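Local atomic coordinates of uncharacterized protein (Bacteroides ovatus, PDB entry 3P02), a protein that is of unknown function but probably pairs an E-set-like beta domain with a C-terminal region built on a ten-stranded antiparallel sheet. Residues L69-F74 with E79-E84; D63-I68 with T146-P151; M230-E235 with F241-T246. All blocks are in the same frame, centred on the assembly; numbering follows the deposited sequence.

Contact 1 of 3, residues L69-F74 with E79-E84; sequences LNFEKF and ELYFRE
Asn70 and Phe82 illustrate how a side-chain amide can imitate a neighbouring strand: in a helix-loop-strand connection of the probably E-set-like N-terminal region, where the loop after helix 65-74 leads into strand 83-84, the amide of Asn70 pairs with both backbone polar groups of Phe82. Phe82 N donates to Asn70 OD1 over 2.9 Å, tilted out of the carbonyl plane, while Asn70 ND2 reaches Phe82 O at 3.0 Å, in the carbonyl plane and on a lone pair. Two bonds fix the rotation of this buried amide. Its CG sits beside the backbone N of Asn70 (chi1 -80°), a setting that lays the amide over the CB-CG end of Tyr81, its plane 6° from that of the ring. Asn70 CB stands over the ring centre, 3.6 Å from the Tyr81 centroid, a CH-pi contact. Tyr81 OH, at the far end, bonds to Gly75 O just past the helix. Phe74 adds the aromatic part of the contact. Its ring meets Phe82 obliquely, planes at 49°, with Phe74 CE2 3.8 Å from Phe82 CE2. Leu80 CB packs over the face of the Phe74 ring, and Leu80 CD1 lies 3.8 Å from Phe74 CD1. Lys73 CB covers one face of the Phe74 ring, and on the opposite face rests Leu80 O, 3.4 Å from Phe74 CE2 and displaced toward the rim.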
loop_
_atom_site.group_PDB
_atom_site.type_symbol
_atom_site.label_atom_id
_atom_site.label_comp_id
_atom_site.label_asym_id
_atom_site.label_seq_id
_atom_site.Cartn_x
_atom_site.Cartn_y
_atom_site.Cartn_z
ATOM N N LEU A 69 -2.904 16.577 -9.214
ATOM C CA LEU A 69 -2.579 16.130 -7.862
ATOM C C LEU A 69 -1.073 15.821 -7.754
ATOM O O LEU A 69 -0.412 16.269 -6.814
ATOM C CB LEU A 69 -3.411 14.878 -7.504
ATOM C CG LEU A 69 -3.108 14.211 -6.156
ATOM C CD1 LEU A 69 -3.676 15.026 -4.996
ATOM C CD2 LEU A 69 -3.644 12.780 -6.129
ATOM N N ASN A 70 -0.524 15.082 -8.728
ATOM C CA ASN A 70 0.902 14.721 -8.703
ATOM C C ASN A 70 1.798 15.948 -8.667
ATOM O O ASN A 70 2.712 16.002 -7.842
ATOM C CB ASN A 70 1.250 13.874 -9.923
ATOM C CG ASN A 70 0.858 12.437 -9.736
ATOM O OD1 ASN A 70 0.852 11.926 -8.621
ATOM N ND2 ASN A 70 0.541 11.754 -10.829
ATOM N N PHE A 71 1.547 16.925 -9.529
ATOM C CA PHE A 71 2.425 18.095 -9.538
ATOM C C PHE A 71 2.253 18.913 -8.259
ATOM O O PHE A 71 3.248 19.385 -7.685
ATOM C CB PHE A 71 2.209 18.960 -10.788
ATOM C CG PHE A 71 3.295 20.006 -10.859
ATOM C CD1 PHE A 71 4.590 19.659 -11.229
ATOM C CD2 PHE A 71 3.041 21.322 -10.481
ATOM C CE1 PHE A 71 5.615 20.602 -11.215
ATOM C CE2 PHE A 71 4.063 22.270 -10.475
ATOM C CZ PHE A 71 5.349 21.898 -10.831
ATOM N N GLU A 72 0.999 19.130 -7.846
ATOM C CA GLU A 72 0.723 19.939 -6.668
ATOM C C GLU A 72 1.309 19.300 -5.395
ATOM O O GLU A 72 1.757 20.028 -4.517
ATOM C CB GLU A 72 -0.785 20.218 -6.528
ATOM C CG GLU A 72 -1.279 21.092 -7.678
ATOM C CD GLU A 72 -2.731 21.531 -7.598
ATOM O OE1 GLU A 72 -3.451 21.048 -6.694
ATOM O OE2 GLU A 72 -3.170 22.278 -8.501
ATOM N N LYS A 73 1.303 17.965 -5.290
ATOM C CA LYS A 73 1.835 17.300 -4.096
ATOM C C LYS A 73 3.324 17.036 -4.180
ATOM O O LYS A 73 4.005 17.098 -3.153
ATOM C CB LYS A 73 1.110 15.965 -3.825
ATOM C CG LYS A 73 -0.339 16.117 -3.361
ATOM C CD LYS A 73 -0.455 16.531 -1.887
ATOM C CE LYS A 73 -1.866 16.941 -1.527
ATOM N NZ LYS A 73 -1.935 17.561 -0.177
ATOM N N PHE A 74 3.841 16.712 -5.372
ATOM C CA PHE A 74 5.251 16.303 -5.466
ATOM C C PHE A 74 6.164 17.151 -6.316
ATOM O O PHE A 74 7.365 16.853 -6.366
ATOM C CB PHE A 74 5.289 14.859 -6.034
ATOM C CG PHE A 74 4.404 13.880 -5.298
ATOM C CD1 PHE A 74 4.647 13.565 -3.964
ATOM C CD2 PHE A 74 3.336 13.250 -5.948
ATOM C CE1 PHE A 74 3.839 12.654 -3.282
ATOM C CE2 PHE A 74 2.513 12.353 -5.261
ATOM C CZ PHE A 74 2.777 12.046 -3.933
ATOM N N GLU A 79 9.162 10.268 -10.039
ATOM C CA GLU A 79 9.330 8.986 -9.373
ATOM C C GLU A 79 8.347 8.802 -8.202
ATOM O O GLU A 79 8.110 7.659 -7.779
ATOM C CB GLU A 79 10.783 8.806 -8.872
ATOM C CG GLU A 79 11.171 9.725 -7.713
ATOM C CD GLU A 79 11.658 11.123 -8.047
ATOM O OE1 GLU A 79 11.389 11.621 -9.169
ATOM O OE2 GLU A 79 12.297 11.741 -7.163
ATOM N N LEU A 80 7.793 9.926 -7.668
ATOM C CA LEU A 80 6.850 9.890 -6.543
ATOM C C LEU A 80 5.381 9.855 -6.990
ATOM O O LEU A 80 4.481 9.752 -6.159
ATOM C CB LEU A 80 7.037 11.170 -5.707
ATOM C CG LEU A 80 8.440 11.478 -5.129
ATOM C CD1 LEU A 80 8.328 12.655 -4.149
ATOM C CD2 LEU A 80 9.012 10.265 -4.391
ATOM N N TYR A 81 5.149 10.018 -8.288
ATOM C CA TYR A 81 3.779 10.180 -8.797
ATOM C C TYR A 81 2.930 8.938 -8.689
ATOM O O TYR A 81 3.402 7.803 -8.885
ATOM C CB TYR A 81 3.808 10.594 -10.266
ATOM C CG TYR A 81 4.265 12.004 -10.586
ATOM C CD1 TYR A 81 4.777 12.843 -9.596
ATOM C CD2 TYR A 81 4.166 12.507 -11.878
ATOM C CE1 TYR A 81 5.177 14.153 -9.892
ATOM C CE2 TYR A 81 4.608 13.789 -12.194
ATOM C CZ TYR A 81 5.086 14.619 -11.193
ATOM O OH TYR A 81 5.472 15.900 -11.528
ATOM N N PHE A 82 1.635 9.187 -8.467
ATOM C CA PHE A 82 0.632 8.132 -8.551
ATOM C C PHE A 82 0.440 7.839 -10.023
ATOM O O PHE A 82 0.407 8.770 -10.850
ATOM C CB PHE A 82 -0.718 8.594 -7.956
ATOM C CG PHE A 82 -0.694 8.847 -6.476
ATOM C CD1 PHE A 82 -0.796 7.797 -5.575
ATOM C CD2 PHE A 82 -0.628 10.143 -5.980
ATOM C CE1 PHE A 82 -0.771 8.037 -4.197
ATOM C CE2 PHE A 82 -0.612 10.379 -4.603
ATOM C CZ PHE A 82 -0.672 9.329 -3.724
ATOM N N ARG A 83 0.297 6.560 -10.352
ATOM C CA ARG A 83 -0.007 6.109 -11.704
ATOM C C ARG A 83 -1.449 5.703 -11.743
ATOM O O ARG A 83 -1.954 5.162 -10.757
ATOM C CB ARG A 83 0.880 4.900 -12.072
ATOM C CG ARG A 83 2.372 5.255 -12.107
ATOM C CD ARG A 83 3.241 4.061 -12.445
ATOM N NE ARG A 83 2.911 3.487 -13.755
ATOM C CZ ARG A 83 3.491 2.402 -14.266
ATOM N NH1 ARG A 83 4.447 1.772 -13.595
ATOM N NH2 ARG A 83 3.117 1.939 -15.449
ATOM N N GLU A 84 -2.131 5.962 -12.864
ATOM C CA GLU A 84 -3.520 5.553 -12.974
ATOM C C GLU A 84 -3.638 4.039 -12.887
ATOM O O GLU A 84 -2.971 3.321 -13.634
ATOM C CB GLU A 84 -4.140 6.075 -14.279
ATOM C CG GLU A 84 -5.605 5.691 -14.426
ATOM C CD GLU A 84 -6.180 6.096 -15.773
ATOM O OE1 GLU A 84 -5.946 7.248 -16.195
ATOM O OE2 GLU A 84 -6.846 5.258 -16.419
#

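Contact 2 of 3, residues D63-I68 with T146-P151; sequences DDTLDI and TAVLRP
Thr65 and Val148 touch methyl to methyl, Thr65 CG2 lying 3.6 Å from Val148 CG2, in a small example of a helix end seated on the outer surface of a beta sheet. The two side chains reach toward each other tip to tip, and Thr146 meets Thr65 in the same manner. There the hydroxyl is involved: Thr65 OG1 comes to 3.7 Å from Thr146 CG2, a van der Waals contact with a methyl group. Leu66 adds the third pair by bringing CD2 obliquely to Val148 CG1, at 4.0 Å.

Val148 is therefore gripped through both branches. With CG1 opposite its own backbone N (chi1 -179°) and CG2 beside that nitrogen, one methyl is presented to Leu66 and the other to Thr65. On the helix side, Thr65 turns its CG2 away from its backbone N (chi1 -52° for OG1), which brings that methyl to Val148 CG2. Thr146 and Val148, two residues apart, face the helix from the same side of the strand.

Farther out, Thr65 also rests on Pro125 and Leu66 on Ala123, so the helix start straddles two adjacent strands. Just before it, Asp64 forms a salt bridge with Arg62. The strand is held in place by its backbone: Ala147 and Leu149 bond to Leu126 and Leu124 of antiparallel strand 122-130, whereas Val148 bonds to Thr25 of parallel strand 25-30. Ala147 and Leu149 send their side chains to the other side of the sheet, onto Leu41 and Tyr39 of strand 36-45. Strand 146-154 thus lies between helix 65-74 on one face and a second sheet on the other, a layering consistent with an E-set-like beta sandwich.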
loop_
_atom_site.group_PDB
_atom_site.type_symbol
_atom_site.label_atom_id
_atom_site.label_comp_id
_atom_site.label_asym_id
_atom_site.label_seq_id
_atom_site.Cartn_x
_atom_site.Cartn_y
_atom_site.Cartn_z
ATOM N N ASP A 63 -9.895 11.844 -16.150
ATOM C CA ASP A 63 -8.651 11.809 -16.917
ATOM C C ASP A 63 -7.611 12.907 -16.568
ATOM O O ASP A 63 -6.437 12.724 -16.885
ATOM C CB ASP A 63 -8.992 11.846 -18.414
ATOM C CG ASP A 63 -9.820 10.643 -18.866
ATOM O OD1 ASP A 63 -9.531 9.517 -18.407
ATOM O OD2 ASP A 63 -10.754 10.833 -19.681
ATOM N N ASP A 64 -8.015 14.034 -15.915
ATOM C CA ASP A 64 -7.023 15.100 -15.616
ATOM C C ASP A 64 -6.582 15.213 -14.141
ATOM O O ASP A 64 -5.688 16.006 -13.816
ATOM C CB ASP A 64 -7.618 16.467 -16.016
ATOM C CG ASP A 64 -8.891 16.829 -15.258
ATOM O OD1 ASP A 64 -9.428 15.948 -14.545
ATOM O OD2 ASP A 64 -9.437 17.926 -15.502
ATOM N N THR A 65 -7.233 14.461 -13.235
ATOM C CA THR A 65 -6.972 14.601 -11.799
ATOM C C THR A 65 -5.564 14.293 -11.377
ATOM O O THR A 65 -4.972 15.082 -10.628
ATOM C CB THR A 65 -7.887 13.651 -11.009
ATOM O OG1 THR A 65 -9.227 13.867 -11.422
ATOM C CG2 THR A 65 -7.749 13.829 -9.499
ATOM N N LEU A 66 -5.033 13.153 -11.812
ATOM C CA LEU A 66 -3.723 12.730 -11.335
ATOM C C LEU A 66 -2.622 13.638 -11.741
ATOM O O LEU A 66 -1.702 13.831 -10.932
ATOM C CB LEU A 66 -3.380 11.306 -11.761
ATOM C CG LEU A 66 -4.231 10.222 -11.116
ATOM C CD1 LEU A 66 -3.745 8.856 -11.571
ATOM C CD2 LEU A 66 -4.252 10.367 -9.566
ATOM N N ASP A 67 -2.652 14.163 -12.984
ATOM C CA ASP A 67 -1.554 15.038 -13.391
ATOM C C ASP A 67 -1.489 16.265 -12.488
ATOM O O ASP A 67 -0.398 16.703 -12.144
ATOM C CB ASP A 67 -1.654 15.462 -14.873
ATOM C CG ASP A 67 -1.445 14.323 -15.866
ATOM O OD1 ASP A 67 -0.716 13.362 -15.530
ATOM O OD2 ASP A 67 -1.996 14.402 -16.985
ATOM N N ILE A 68 -2.639 16.805 -12.093
ATOM C CA ILE A 68 -2.686 17.990 -11.222
ATOM C C ILE A 68 -2.276 17.614 -9.792
ATOM O O ILE A 68 -1.379 18.260 -9.236
ATOM C CB ILE A 68 -4.092 18.615 -11.287
ATOM C CG1 ILE A 68 -4.297 19.192 -12.688
ATOM C CG2 ILE A 68 -4.268 19.694 -10.204
ATOM C CD1 ILE A 68 -5.814 19.567 -12.982
ATOM N N THR A 146 -14.800 14.842 -6.898
ATOM C CA THR A 146 -13.806 13.837 -7.285
ATOM C C THR A 146 -13.120 13.207 -6.068
ATOM O O THR A 146 -12.653 13.908 -5.171
ATOM C CB THR A 146 -12.791 14.514 -8.238
ATOM O OG1 THR A 146 -13.537 14.934 -9.383
ATOM C CG2 THR A 146 -11.680 13.575 -8.707
ATOM N N ALA A 147 -13.046 11.870 -6.071
ATOM C CA ALA A 147 -12.351 11.069 -5.061
ATOM C C ALA A 147 -11.173 10.349 -5.726
ATOM O O ALA A 147 -11.275 9.946 -6.901
ATOM C CB ALA A 147 -13.317 10.039 -4.466
ATOM N N VAL A 148 -10.044 10.231 -5.022
ATOM C CA VAL A 148 -8.899 9.513 -5.577
ATOM C C VAL A 148 -8.616 8.348 -4.646
ATOM O O VAL A 148 -8.282 8.578 -3.479
ATOM C CB VAL A 148 -7.655 10.391 -5.780
ATOM C CG1 VAL A 148 -6.525 9.546 -6.388
ATOM C CG2 VAL A 148 -7.977 11.581 -6.671
ATOM N N LEU A 149 -8.740 7.111 -5.146
ATOM C CA LEU A 149 -8.573 5.934 -4.305
ATOM C C LEU A 149 -7.248 5.263 -4.569
ATOM O O LEU A 149 -6.920 5.005 -5.731
ATOM C CB LEU A 149 -9.705 4.928 -4.544
ATOM C CG LEU A 149 -11.134 5.488 -4.473
ATOM C CD1 LEU A 149 -12.121 4.368 -4.780
ATOM C CD2 LEU A 149 -11.424 6.067 -3.059
ATOM N N ARG A 150 -6.502 4.970 -3.489
ATOM C CA ARG A 150 -5.200 4.308 -3.569
ATOM C C ARG A 150 -5.299 2.905 -2.984
ATOM O O ARG A 150 -5.447 2.800 -1.762
ATOM C CB ARG A 150 -4.148 5.118 -2.792
ATOM C CG ARG A 150 -2.766 5.007 -3.403
ATOM C CD ARG A 150 -1.672 4.885 -2.384
ATOM N NE ARG A 150 -0.731 3.835 -2.769
ATOM C CZ ARG A 150 0.468 3.670 -2.233
ATOM N NH1 ARG A 150 0.901 4.496 -1.287
ATOM N NH2 ARG A 150 1.245 2.680 -2.636
ATOM N N PRO A 151 -5.204 1.804 -3.786
ATOM C CA PRO A 151 -5.239 0.477 -3.152
ATOM C C PRO A 151 -3.942 0.198 -2.380
ATOM O O PRO A 151 -2.830 0.463 -2.877
ATOM C CB PRO A 151 -5.399 -0.504 -4.318
ATOM C CG PRO A 151 -4.896 0.243 -5.537
ATOM C CD PRO A 151 -5.048 1.719 -5.261
#

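Contact 3 of 3, residues M230-E235 with F241-T246; sequences MKIWAE and FNSYST
Phe241 and Ile232 bury the most surface in this beta hairpin, whose two arms, strands 228-234 and 242-255, run antiparallel but meet in these segments through side chains and one water. The Phe241 ring leans back across the opposing strand. With its CG anti to the backbone N (chi1 -178°), it turns one face to the chain at Trp233 C and Ala234 N, both lying toward the rim, and Phe241 CE2 comes to 3.9 Å from Trp233 CA. Ala234 CB packs against the base of the same side chain, 3.6 Å from Phe241 CB. The Ile232 and Phe241 side chains cross at about a right angle, with Ile232 CG1 3.8 Å from Phe241 CZ. The other branch, Ile232 CG2, touches Ser243 OG at 3.5 Å. That hydroxyl also accepts a weak bond from Ser245 N within segment 241-246.

At the far end, in the Thr246 conformer given, a water lies 3.0 Å from Thr246 OG1 and makes only a weak bond to N of Met230, a selenomethionine. Beyond the hairpin, Phe241 and Ile232 both reach Phe274 of strand 262-278, while Trp233 stacks on Phe213 of strand 211-220, so strands of the long antiparallel sheet lie on either side of the pair.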
loop_
_atom_site.group_PDB
_atom_site.type_symbol
_atom_site.label_atom_id
_atom_site.label_comp_id
_atom_site.label_asym_id
_atom_site.label_seq_id
_atom_site.Cartn_x
_atom_site.Cartn_y
_atom_site.Cartn_z
HETATM N N MSE A 230 12.254 -19.946 5.073
HETATM C CA MSE A 230 12.007 -18.889 4.099
HETATM C C MSE A 230 12.883 -19.090 2.893
HETATM O O MSE A 230 13.872 -19.843 2.932
HETATM C CB MSE A 230 12.316 -17.521 4.713
HETATM C CG MSE A 230 11.446 -17.226 5.925
HETATM SE SE MSE A 230 11.701 -15.436 6.528
HETATM C CE MSE A 230 10.832 -14.594 4.979
ATOM N N LYS A 231 12.519 -18.399 1.814
ATOM C CA LYS A 231 13.368 -18.244 0.636
ATOM C C LYS A 231 13.695 -16.755 0.539
ATOM O O LYS A 231 12.857 -15.924 0.889
ATOM C CB LYS A 231 12.690 -18.748 -0.642
ATOM C CG LYS A 231 12.498 -20.268 -0.624
ATOM C CD LYS A 231 11.723 -20.773 -1.829
ATOM C CE LYS A 231 11.460 -22.259 -1.746
ATOM N NZ LYS A 231 10.658 -22.739 -2.902
ATOM N N ILE A 232 14.880 -16.432 0.051
ATOM C CA ILE A 232 15.300 -15.057 -0.193
ATOM C C ILE A 232 15.985 -15.012 -1.561
ATOM O O ILE A 232 16.806 -15.892 -1.870
ATOM C CB ILE A 232 16.207 -14.480 0.948
ATOM C CG1 ILE A 232 16.364 -12.944 0.777
ATOM C CG2 ILE A 232 17.591 -15.219 1.026
ATOM C CD1 ILE A 232 17.125 -12.235 1.981
ATOM N N TRP A 233 15.660 -14.008 -2.387
ATOM C CA TRP A 233 16.313 -13.920 -3.684
ATOM C C TRP A 233 16.162 -12.529 -4.291
ATOM O O TRP A 233 15.378 -11.716 -3.809
ATOM C CB TRP A 233 15.744 -14.999 -4.655
ATOM C CG TRP A 233 14.339 -14.746 -5.127
ATOM C CD1 TRP A 233 13.966 -14.224 -6.334
ATOM C CD2 TRP A 233 13.116 -15.071 -4.438
ATOM N NE1 TRP A 233 12.593 -14.168 -6.425
ATOM C CE2 TRP A 233 12.043 -14.697 -5.284
ATOM C CE3 TRP A 233 12.820 -15.708 -3.218
ATOM C CZ2 TRP A 233 10.703 -14.935 -4.949
ATOM C CZ3 TRP A 233 11.492 -15.866 -2.846
ATOM C CH2 TRP A 233 10.447 -15.476 -3.703
ATOM N N ALA A 234 16.895 -12.276 -5.381
ATOM C CA ALA A 234 16.757 -11.051 -6.146
ATOM C C ALA A 234 16.485 -11.416 -7.580
ATOM O O ALA A 234 16.835 -12.523 -8.000
ATOM C CB ALA A 234 18.024 -10.196 -6.057
ATOM N N GLU A 235 15.819 -10.529 -8.315
ATOM C CA GLU A 235 15.624 -10.736 -9.760
ATOM C C GLU A 235 16.664 -9.959 -10.578
ATOM O O GLU A 235 16.968 -10.359 -11.699
ATOM C CB GLU A 235 14.231 -10.290 -10.215
ATOM C CG GLU A 235 13.147 -11.266 -9.834
ATOM C CD GLU A 235 11.749 -10.836 -10.224
ATOM O OE1 GLU A 235 11.565 -9.687 -10.686
ATOM O OE2 GLU A 235 10.829 -11.658 -10.041
ATOM N N PHE A 241 23.459 -10.060 -6.078
ATOM C CA PHE A 241 22.915 -10.575 -4.823
ATOM C C PHE A 241 23.525 -11.915 -4.477
ATOM O O PHE A 241 23.513 -12.835 -5.293
ATOM C CB PHE A 241 21.391 -10.712 -4.943
ATOM C CG PHE A 241 20.702 -11.193 -3.687
ATOM C CD1 PHE A 241 20.216 -10.284 -2.750
ATOM C CD2 PHE A 241 20.478 -12.547 -3.477
ATOM C CE1 PHE A 241 19.530 -10.735 -1.607
ATOM C CE2 PHE A 241 19.824 -13.001 -2.315
ATOM C CZ PHE A 241 19.358 -12.091 -1.392
ATOM N N ASN A 242 24.040 -12.048 -3.251
ATOM C CA ASN A 242 24.626 -13.315 -2.821
ATOM C C ASN A 242 24.272 -13.539 -1.345
ATOM O O ASN A 242 24.814 -12.876 -0.464
ATOM C CB ASN A 242 26.144 -13.311 -3.059
ATOM C CG ASN A 242 26.791 -14.629 -2.742
ATOM O OD1 ASN A 242 26.153 -15.670 -2.770
ATOM N ND2 ASN A 242 28.054 -14.602 -2.352
ATOM N N SER A 243 23.384 -14.499 -1.085
ATOM C CA SER A 243 22.914 -14.804 0.259
ATOM C C SER A 243 23.737 -15.912 0.903
ATOM O O SER A 243 24.068 -16.912 0.236
ATOM C CB SER A 243 21.433 -15.186 0.230
ATOM O OG SER A 243 21.033 -15.623 1.518
ATOM N N TYR A 244 24.070 -15.742 2.191
ATOM C CA TYR A 244 24.880 -16.700 2.937
ATOM C C TYR A 244 24.049 -17.577 3.865
ATOM O O TYR A 244 24.604 -18.470 4.514
ATOM C CB TYR A 244 25.986 -15.989 3.729
ATOM C CG TYR A 244 26.936 -15.272 2.808
ATOM C CD1 TYR A 244 27.843 -15.978 2.030
ATOM C CD2 TYR A 244 26.911 -13.885 2.693
ATOM C CE1 TYR A 244 28.709 -15.324 1.155
ATOM C CE2 TYR A 244 27.776 -13.215 1.829
ATOM C CZ TYR A 244 28.686 -13.941 1.067
ATOM O OH TYR A 244 29.560 -13.312 0.209
ATOM N N SER A 245 22.740 -17.285 3.992
ATOM C CA SER A 245 21.880 -18.125 4.803
ATOM C C SER A 245 20.447 -17.937 4.442
ATOM O O SER A 245 20.018 -16.812 4.152
ATOM C CB SER A 245 22.048 -17.863 6.299
ATOM O OG SER A 245 21.884 -16.493 6.589
ATOM N N THR A 246 19.693 -19.037 4.468
ATOM C CA THR A 246 18.261 -18.892 4.203
ATOM C C THR A 246 17.626 -18.359 5.479
ATOM O O THR A 246 17.838 -18.899 6.583
ATOM C CB THR A 246 17.605 -20.191 3.722
ATOM O OG1 THR A 246 17.858 -21.186 4.694
ATOM C CG2 THR A 246 18.101 -20.629 2.353
HETATM O O HOH W 1 15.205 -21.196 6.170
#

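In the fold
Three ways of joining chain segments appear here. Contacts 1 and 2 share helix 65-74, lie about 9 Å apart between centres and touch one another: Leu66 CD1 packs 3.6 Å from Glu84 N. Both are partly buried, yet contact 1 combines amide-to-backbone hydrogen bonds with aromatic packing over a short turn, whereas contact 2 is a small methyl-to-methyl seat bringing together residues far apart in sequence. Contact 3 belongs to the ten-stranded antiparallel sheet, about 33 Å and 38 Å from them by centres. It is a surface contact, apolar around one phenylalanine and with a weak water link at one end.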